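PDB 4JDX: Slr1964 protein from Synechocystis sp., which destabilises the red form of the orange carotenoid protein, speeding its return to the orange form and the recovery of fluorescence after photoprotective quenching. Local coordinates for residues A[21-26]-A[82-87]; A[32-37]-A[67-72]; A[97-100]-A[105-108]. All coordinates share one frame; numbering follows the deposited sequence.

Interaction 1: residues A[21-26]-A[82-87]; sequences QSAHAL and FVFAQL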
loop_
_atom_site.group_PDB
_atom_site.type_symbol
_atom_site.label_atom_id
_atom_site.label_comp_id
_atom_site.label_asym_id
_atom_site.label_seq_id
_atom_site.Cartn_x
_atom_site.Cartn_y
_atom_site.Cartn_z
ATOM N N GLN A 21 -15.300 30.103 5.958
ATOM C CA GLN A 21 -16.073 29.407 4.938
ATOM C C GLN A 21 -15.261 29.217 3.659
ATOM O O GLN A 21 -15.276 28.141 3.061
ATOM C CB GLN A 21 -17.362 30.173 4.637
ATOM C CG GLN A 21 -18.248 29.515 3.592
ATOM C CD GLN A 21 -19.583 30.217 3.434
ATOM O OE1 GLN A 21 -19.930 31.097 4.221
ATOM N NE2 GLN A 21 -20.341 29.830 2.414
ATOM N N SER A 22 -14.549 30.261 3.246
ATOM C CA SER A 22 -13.735 30.196 2.036
ATOM C C SER A 22 -12.467 29.376 2.263
ATOM O O SER A 22 -11.922 28.789 1.326
ATOM C CB SER A 22 -13.374 31.600 1.550
ATOM O OG SER A 22 -14.419 32.142 0.766
ATOM N N ALA A 23 -12.002 29.337 3.508
ATOM C CA ALA A 23 -10.838 28.533 3.861
ATOM C C ALA A 23 -11.179 27.055 3.709
ATOM O O ALA A 23 -10.382 26.274 3.188
ATOM C CB ALA A 23 -10.392 28.836 5.285
ATOM N N HIS A 24 -12.372 26.683 4.162
ATOM C CA HIS A 24 -12.857 25.313 4.034
ATOM C C HIS A 24 -12.937 24.908 2.570
ATOM O O HIS A 24 -12.544 23.801 2.197
ATOM C CB HIS A 24 -14.239 25.172 4.677
ATOM C CG HIS A 24 -14.213 25.180 6.173
ATOM N ND1 HIS A 24 -15.318 25.500 6.934
ATOM C CD2 HIS A 24 -13.221 24.901 7.051
ATOM C CE1 HIS A 24 -15.006 25.422 8.214
ATOM N NE2 HIS A 24 -13.738 25.059 8.313
ATOM N N ALA A 25 -13.444 25.816 1.741
ATOM C CA ALA A 25 -13.615 25.544 0.321
ATOM C C ALA A 25 -12.253 25.376 -0.338
ATOM O O ALA A 25 -12.097 24.599 -1.282
ATOM C CB ALA A 25 -14.396 26.670 -0.343
ATOM N N LEU A 26 -11.265 26.100 0.173
ATOM C CA LEU A 26 -9.916 26.038 -0.370
ATOM C C LEU A 26 -9.209 24.770 0.103
ATOM O O LEU A 26 -8.408 24.187 -0.627
ATOM C CB LEU A 26 -9.115 27.278 0.032
ATOM C CG LEU A 26 -7.681 27.314 -0.493
ATOM C CD1 LEU A 26 -7.653 27.050 -1.998
ATOM C CD2 LEU A 26 -7.026 28.648 -0.157
ATOM N N PHE A 82 -0.460 27.476 9.868
ATOM C CA PHE A 82 0.686 26.651 9.510
ATOM C C PHE A 82 0.322 25.734 8.350
ATOM O O PHE A 82 1.132 25.494 7.455
ATOM C CB PHE A 82 1.139 25.814 10.713
ATOM C CG PHE A 82 1.584 26.636 11.899
ATOM C CD1 PHE A 82 2.052 27.927 11.733
ATOM C CD2 PHE A 82 1.534 26.114 13.181
ATOM C CE1 PHE A 82 2.461 28.679 12.818
ATOM C CE2 PHE A 82 1.942 26.864 14.269
ATOM C CZ PHE A 82 2.405 28.146 14.087
ATOM N N VAL A 83 -0.911 25.238 8.367
ATOM C CA VAL A 83 -1.382 24.320 7.337
ATOM C C VAL A 83 -1.339 24.988 5.970
ATOM O O VAL A 83 -0.810 24.421 5.014
ATOM C CB VAL A 83 -2.825 23.842 7.619
ATOM C CG1 VAL A 83 -3.354 22.999 6.460
ATOM C CG2 VAL A 83 -2.888 23.063 8.930
ATOM N N PHE A 84 -1.893 26.192 5.878
ATOM C CA PHE A 84 -1.902 26.927 4.616
ATOM C C PHE A 84 -0.489 27.141 4.087
ATOM O O PHE A 84 -0.234 26.982 2.893
ATOM C CB PHE A 84 -2.619 28.270 4.772
ATOM C CG PHE A 84 -4.116 28.169 4.665
ATOM C CD1 PHE A 84 -4.704 27.684 3.514
ATOM C CD2 PHE A 84 -4.931 28.558 5.713
ATOM C CE1 PHE A 84 -6.075 27.586 3.410
ATOM C CE2 PHE A 84 -6.305 28.461 5.611
ATOM C CZ PHE A 84 -6.876 27.975 4.458
ATOM N N ALA A 85 0.428 27.486 4.984
ATOM C CA ALA A 85 1.825 27.679 4.621
ATOM C C ALA A 85 2.382 26.412 3.980
ATOM O O ALA A 85 3.064 26.468 2.955
ATOM C CB ALA A 85 2.640 28.050 5.850
ATOM N N GLN A 86 2.082 25.270 4.589
ATOM C CA GLN A 86 2.539 23.982 4.075
ATOM C C GLN A 86 1.946 23.708 2.694
ATOM O O GLN A 86 2.657 23.319 1.766
ATOM C CB GLN A 86 2.149 22.856 5.033
ATOM C CG GLN A 86 2.754 21.509 4.673
ATOM C CD GLN A 86 4.268 21.485 4.832
ATOM O OE1 GLN A 86 4.837 22.286 5.574
ATOM N NE2 GLN A 86 4.925 20.566 4.133
ATOM N N LEU A 87 0.638 23.914 2.570
ATOM C CA LEU A 87 -0.063 23.731 1.304
ATOM C C LEU A 87 0.539 24.608 0.215
ATOM O O LEU A 87 0.668 24.189 -0.936
ATOM C CB LEU A 87 -1.544 24.074 1.468
ATOM C CG LEU A 87 -2.329 23.171 2.420
ATOM C CD1 LEU A 87 -3.756 23.680 2.586
ATOM C CD2 LEU A 87 -2.308 21.722 1.928
#

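Interaction 2: residues A[32-37]-A[67-72]; sequences QRELDG and HEIDGK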
loop_
_atom_site.group_PDB
_atom_site.type_symbol
_atom_site.label_atom_id
_atom_site.label_comp_id
_atom_site.label_asym_id
_atom_site.label_seq_id
_atom_site.Cartn_x
_atom_site.Cartn_y
_atom_site.Cartn_z
ATOM N N GLN A 32 -8.372 17.803 -3.143
ATOM C CA GLN A 32 -8.606 17.175 -4.436
ATOM C C GLN A 32 -7.345 17.219 -5.292
ATOM O O GLN A 32 -7.051 16.274 -6.024
ATOM C CB GLN A 32 -9.766 17.858 -5.160
ATOM C CG GLN A 32 -11.114 17.624 -4.494
ATOM C CD GLN A 32 -11.543 16.171 -4.546
ATOM O OE1 GLN A 32 -11.211 15.451 -5.484
ATOM N NE2 GLN A 32 -12.282 15.729 -3.534
ATOM N N ARG A 33 -6.595 18.313 -5.187
ATOM C CA ARG A 33 -5.358 18.454 -5.943
ATOM C C ARG A 33 -4.336 17.422 -5.480
ATOM O O ARG A 33 -3.552 16.908 -6.278
ATOM C CB ARG A 33 -4.775 19.859 -5.777
ATOM C CG ARG A 33 -5.600 20.969 -6.401
ATOM C CD ARG A 33 -4.739 22.195 -6.616
ATOM N NE ARG A 33 -5.448 23.281 -7.292
ATOM C CZ ARG A 33 -5.720 24.470 -6.758
ATOM N NH1 ARG A 33 -5.354 24.770 -5.519
ATOM N NH2 ARG A 33 -6.366 25.374 -7.476
ATOM N N GLU A 34 -4.346 17.123 -4.186
ATOM C CA GLU A 34 -3.395 16.178 -3.622
ATOM C C GLU A 34 -3.742 14.751 -4.043
ATOM O O GLU A 34 -2.853 13.922 -4.240
ATOM C CB GLU A 34 -3.359 16.286 -2.098
ATOM C CG GLU A 34 -2.212 15.515 -1.477
ATOM C CD GLU A 34 -1.998 15.844 -0.015
ATOM O OE1 GLU A 34 -2.954 16.303 0.644
ATOM O OE2 GLU A 34 -0.865 15.645 0.473
ATOM N N LEU A 35 -5.034 14.469 -4.177
ATOM C CA LEU A 35 -5.484 13.171 -4.659
ATOM C C LEU A 35 -5.005 12.949 -6.086
ATOM O O LEU A 35 -4.501 11.880 -6.425
ATOM C CB LEU A 35 -7.008 13.073 -4.618
ATOM C CG LEU A 35 -7.677 13.156 -3.245
ATOM C CD1 LEU A 35 -9.191 13.014 -3.394
ATOM C CD2 LEU A 35 -7.115 12.110 -2.288
ATOM N N ASP A 36 -5.169 13.970 -6.919
ATOM C CA ASP A 36 -4.769 13.886 -8.317
ATOM C C ASP A 36 -3.274 13.621 -8.442
ATOM O O ASP A 36 -2.847 12.775 -9.229
ATOM C CB ASP A 36 -5.146 15.171 -9.057
ATOM C CG ASP A 36 -6.638 15.286 -9.302
ATOM O OD1 ASP A 36 -7.322 14.241 -9.313
ATOM O OD2 ASP A 36 -7.128 16.417 -9.486
ATOM N N GLY A 37 -2.479 14.336 -7.655
ATOM C CA GLY A 37 -1.040 14.159 -7.677
ATOM C C GLY A 37 -0.659 12.779 -7.177
ATOM O O GLY A 37 0.138 12.079 -7.799
ATOM N N HIS A 67 -1.672 8.399 5.691
ATOM C CA HIS A 67 -1.757 8.801 7.090
ATOM C C HIS A 67 -1.537 10.304 7.213
ATOM O O HIS A 67 -2.179 10.974 8.021
ATOM C CB HIS A 67 -0.724 8.054 7.935
ATOM C CG HIS A 67 -0.815 8.356 9.400
ATOM N ND1 HIS A 67 0.208 8.957 10.100
ATOM C CD2 HIS A 67 -1.813 8.150 10.292
ATOM C CE1 HIS A 67 -0.153 9.103 11.364
ATOM N NE2 HIS A 67 -1.374 8.621 11.505
ATOM N N GLU A 68 -0.615 10.817 6.407
ATOM C CA GLU A 68 -0.331 12.245 6.345
ATOM C C GLU A 68 -1.596 13.015 5.985
ATOM O O GLU A 68 -1.973 13.972 6.660
ATOM C CB GLU A 68 0.742 12.506 5.286
ATOM C CG GLU A 68 1.064 13.972 5.045
ATOM C CD GLU A 68 1.976 14.175 3.853
ATOM O OE1 GLU A 68 2.550 13.178 3.369
ATOM O OE2 GLU A 68 2.117 15.328 3.395
ATOM N N ILE A 69 -2.244 12.572 4.914
ATOM C CA ILE A 69 -3.429 13.236 4.384
ATOM C C ILE A 69 -4.611 13.180 5.348
ATOM O O ILE A 69 -5.374 14.140 5.460
ATOM C CB ILE A 69 -3.844 12.611 3.038
ATOM C CG1 ILE A 69 -2.829 12.990 1.956
ATOM C CG2 ILE A 69 -5.254 13.054 2.642
ATOM C CD1 ILE A 69 -3.072 12.328 0.616
ATOM N N ASP A 70 -4.758 12.058 6.043
ATOM C CA ASP A 70 -5.859 11.878 6.982
ATOM C C ASP A 70 -5.913 13.009 8.006
ATOM O O ASP A 70 -6.992 13.393 8.457
ATOM C CB ASP A 70 -5.730 10.536 7.708
ATOM C CG ASP A 70 -6.084 9.352 6.825
ATOM O OD1 ASP A 70 -6.787 9.545 5.812
ATOM O OD2 ASP A 70 -5.664 8.223 7.156
ATOM N N GLY A 71 -4.749 13.545 8.364
ATOM C CA GLY A 71 -4.669 14.554 9.406
ATOM C C GLY A 71 -4.043 15.865 8.963
ATOM O O GLY A 71 -3.732 16.717 9.796
ATOM N N LYS A 72 -3.867 16.040 7.657
ATOM C CA LYS A 72 -3.183 17.220 7.132
ATOM C C LYS A 72 -4.065 18.469 7.128
ATOM O O LYS A 72 -3.583 19.575 7.369
ATOM C CB LYS A 72 -2.673 16.964 5.711
ATOM C CG LYS A 72 -2.137 18.213 5.029
ATOM C CD LYS A 72 -1.710 17.943 3.600
ATOM C CE LYS A 72 -0.268 17.483 3.528
ATOM N NZ LYS A 72 0.254 17.551 2.139
#

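Interaction 3: residues A[97-100]-A[105-108]; sequences ELTF and KQSK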
loop_
_atom_site.group_PDB
_atom_site.type_symbol
_atom_site.label_atom_id
_atom_site.label_comp_id
_atom_site.label_asym_id
_atom_site.label_seq_id
_atom_site.Cartn_x
_atom_site.Cartn_y
_atom_site.Cartn_z
ATOM N N GLU A 97 -4.948 32.559 -4.257
ATOM C CA GLU A 97 -6.170 31.980 -3.704
ATOM C C GLU A 97 -6.357 32.338 -2.229
ATOM O O GLU A 97 -7.319 31.898 -1.595
ATOM C CB GLU A 97 -6.144 30.458 -3.877
ATOM C CG GLU A 97 -6.135 30.010 -5.330
ATOM C CD GLU A 97 -6.003 28.508 -5.490
ATOM O OE1 GLU A 97 -5.356 27.867 -4.636
ATOM O OE2 GLU A 97 -6.553 27.969 -6.473
ATOM N N LEU A 98 -5.444 33.143 -1.693
ATOM C CA LEU A 98 -5.482 33.531 -0.285
ATOM C C LEU A 98 -6.025 34.943 -0.082
ATOM O O LEU A 98 -6.096 35.430 1.046
ATOM C CB LEU A 98 -4.075 33.452 0.308
ATOM C CG LEU A 98 -3.430 32.066 0.295
ATOM C CD1 LEU A 98 -1.961 32.161 0.692
ATOM C CD2 LEU A 98 -4.192 31.124 1.217
ATOM N N THR A 99 -6.423 35.592 -1.172
ATOM C CA THR A 99 -6.777 37.007 -1.139
ATOM C C THR A 99 -8.106 37.291 -0.436
ATOM O O THR A 99 -8.486 38.451 -0.274
ATOM C CB THR A 99 -6.847 37.590 -2.562
ATOM O OG1 THR A 99 -7.878 36.922 -3.300
ATOM C CG2 THR A 99 -5.513 37.424 -3.280
ATOM N N PHE A 100 -8.813 36.243 -0.022
ATOM C CA PHE A 100 -10.053 36.419 0.727
ATOM C C PHE A 100 -9.728 36.625 2.204
ATOM O O PHE A 100 -10.563 37.098 2.978
ATOM C CB PHE A 100 -10.982 35.214 0.545
ATOM C CG PHE A 100 -10.472 33.950 1.183
ATOM C CD1 PHE A 100 -10.779 33.649 2.499
ATOM C CD2 PHE A 100 -9.686 33.065 0.469
ATOM C CE1 PHE A 100 -10.309 32.493 3.087
ATOM C CE2 PHE A 100 -9.215 31.908 1.056
ATOM C CZ PHE A 100 -9.526 31.622 2.364
ATOM N N LYS A 105 -2.754 37.847 7.666
ATOM C CA LYS A 105 -2.718 36.392 7.549
ATOM C C LYS A 105 -1.980 35.962 6.288
ATOM O O LYS A 105 -1.181 35.028 6.316
ATOM C CB LYS A 105 -4.136 35.824 7.536
ATOM C CG LYS A 105 -4.842 35.934 8.870
ATOM C CD LYS A 105 -6.331 35.685 8.738
ATOM C CE LYS A 105 -7.032 35.925 10.060
ATOM N NZ LYS A 105 -8.473 36.214 9.869
ATOM N N GLN A 106 -2.253 36.646 5.182
ATOM C CA GLN A 106 -1.605 36.329 3.915
ATOM C C GLN A 106 -0.093 36.481 4.030
ATOM O O GLN A 106 0.662 35.604 3.613
ATOM C CB GLN A 106 -2.130 37.235 2.800
ATOM C CG GLN A 106 -3.604 37.055 2.494
ATOM C CD GLN A 106 -4.035 37.804 1.247
ATOM O OE1 GLN A 106 -3.457 37.631 0.174
ATOM N NE2 GLN A 106 -5.055 38.643 1.383
ATOM N N SER A 107 0.340 37.596 4.610
ATOM C CA SER A 107 1.760 37.891 4.741
ATOM C C SER A 107 2.460 36.838 5.588
ATOM O O SER A 107 3.538 36.358 5.235
ATOM C CB SER A 107 1.957 39.274 5.365
ATOM O OG SER A 107 1.497 40.291 4.494
ATOM N N LYS A 108 1.838 36.482 6.706
ATOM C CA LYS A 108 2.410 35.509 7.627
ATOM C C LYS A 108 2.569 34.159 6.931
ATOM O O LYS A 108 3.609 33.508 7.041
ATOM C CB LYS A 108 1.516 35.366 8.861
ATOM C CG LYS A 108 2.051 34.414 9.919
ATOM C CD LYS A 108 3.354 34.918 10.520
ATOM C CE LYS A 108 3.784 34.062 11.701
ATOM N NZ LYS A 108 5.137 34.427 12.209
#

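Interaction 1: residues A[21-26]-A[82-87]
The backbone N of Leu26, whose side chain reaches across to Phe84, is gripped twice within helix 17-47: it bonds to Ser22 O at 3.0 Å and, weakly, to Ala23 O at 3.1 Å. Ala23 and Leu26, about one helical turn apart, both present methyl groups to helix 80-89. The backbones are well separated, with 9.1 Å between the CA atoms of Ala23 and Phe84, and the phenyl ring of Phe84 bridges the gap.

The ring gets there through its torsions: CG stands opposite the carbonyl carbon (chi1 -83°), which carries the far end of the ring closer to helix 17-47 than the direction of its CB would suggest. Ala23 CB meets the ring at its edge, close to the ring plane, and lies 3.7 Å from Phe84 CZ. The methyl is thus aimed at the rim and not laid over the pi face. Leu26 comes in at a slant, its CD2 approaching Phe84 CE1 to 3.8 Å. Its CG is trans to the main-chain nitrogen (chi1 180°), beside the carbonyl carbon, and the second branch makes the touch.

All three residues are buried. Phe27 of helix 17-47 meets the Phe84 ring with the planes at about 50°, Ile109 of helix 103-114 also packs on it, and Leu26 also touches Val93 and Glu97 from the loop that follows helix 80-89. On a different side of its helix, His24 turns away from the contact and gives NE2 to a hydrogen bond with Asp75 OD1.

Ala23, Leu26 and Phe84 meet through hydrocarbon alone, while the hydrogen bonds of the two segments lie elsewhere, consistent with a contact held mainly by close packing and exclusion of water.

Interaction 2: residues A[32-37]-A[67-72]
Glu34 and Lys72 meet at the heart of a salt-bridge network that ties the antiparallel hairpin of helices 17-47 and 53-70 together where the second helix gives way to a turn.

The charged contacts come first. Lys72 NZ donates to Glu34 OE2 at 2.8 Å, approaching from above the carboxylate, 37° out of its plane. A second, weak bond runs from Lys72 NZ to Glu68 OE2 at 3.2 Å, so the ammonium group sits between two carboxylates whose OE2 atoms are 4.2 Å apart, and it probably offsets their mutual repulsion. Lys72 also forms a salt bridge with Glu90 OE1, adding the residue just after helix 80-89 to the cluster. The other oxygen of Glu34, OE1, is hydrogen-bonded to Tyr73 OH, which helps fix the rotation of this buried carboxylate.

The torsions suit this arrangement. Glu34 runs out extended, with CG trans to the main-chain N (chi1 -169°), while Lys72, coming from the opposite direction, bends at chi3 (-88°) to bring NZ onto the acid. With an alanine in place of Glu34, Lys72 would probably lose its shortest tie to helix 17-47 within the contact and Tyr73 OH its carboxylate partner, leaving a gap beside Ile69.

Van der Waals contacts surround the charged groups. Ile69, whose CB is directed toward helix 17-47, lays CD1 carbon on carbon against Glu34 CG at 3.9 Å, and its CG1 is 3.6 Å from Glu34 OE1. Leu92 touches both Glu34 and Lys72 from the loop after helix 80-89, and Leu35, next along the helix, packs on Ile52 of the second subunit. The methylene chain of Lys72 also lies against the acid, with its CD 3.6 Å from Glu34 OE1.

Interaction 3: residues A[97-100]-A[105-108]
Gln106 reaches Leu98 and Thr99 because its CG is set opposite the carbonyl carbon (chi1 -64°) and the chain then stays extended (chi2 -171°), carrying the amide from helix 103-114 to the loop in front of it. The loop before helix 103-114 here packs against the first turns of that helix: the chain leaves helix 80-89, passes through residues 97-100, and turns so that the early part of the last helix lies against the loop it has just made. The CA atoms of Leu98 and Gln106 are 6.4 Å apart.

The amide of Gln106 meets backbone more than side chain. Leu98 O stands 3.2 Å from Gln106 CD and is nearly as close to its CG and its two terminal atoms, which places the carbonyl oxygen above the amide group and not in line with an N-H. The 3.4 Å separation of Leu98 O and Gln106 NE2 therefore has too poor an angle to be a hydrogen bond, and the approach is a van der Waals one over the amide plane. NE2 instead bonds to Leu101 O, in the link between the two segments, and this bond helps to set how the amide is turned.

Leu98 CB points toward the helix, and on the other side Leu98 packs on Leu26 of helix 17-47, so this buried residue is held from two directions. Lys105, beside Gln106, is tied elsewhere, by a salt bridge to Glu19 and a cation-pi contact with Trp15.

Thr99 directs its CB away from the helix, yet its backbone lies along the amide, with Thr99 CA 3.5 Å from Gln106 NE2. The two side chains pass at an oblique angle, with Thr99 CG2 4.0 Å from Gln106 OE1.

Overall arrangement
Helix 17-47 carries one side of both interactions 1 and 2, whose centres lie about 13 Å apart; along the chain, interaction 2 is nested inside the loop that interaction 1 closes. They touch where Val83 CG1 lies 3.6 Å from Lys72 O. Interaction 3 follows later in the chain, its centre about 10 Å from that of interaction 1, and joins it through Phe100, whose CD1 is 3.4 Å from Ser22 CB. Although the centres of interactions 2 and 3 are about 21 Å apart, Arg33 NH2 and Glu97 OE2 link them by a salt bridge of 2.8 Å. Interactions 1 and 2 attach helices 80-89 and 53-70 to helix 17-47; interaction 3 sets a loop against helix 103-114.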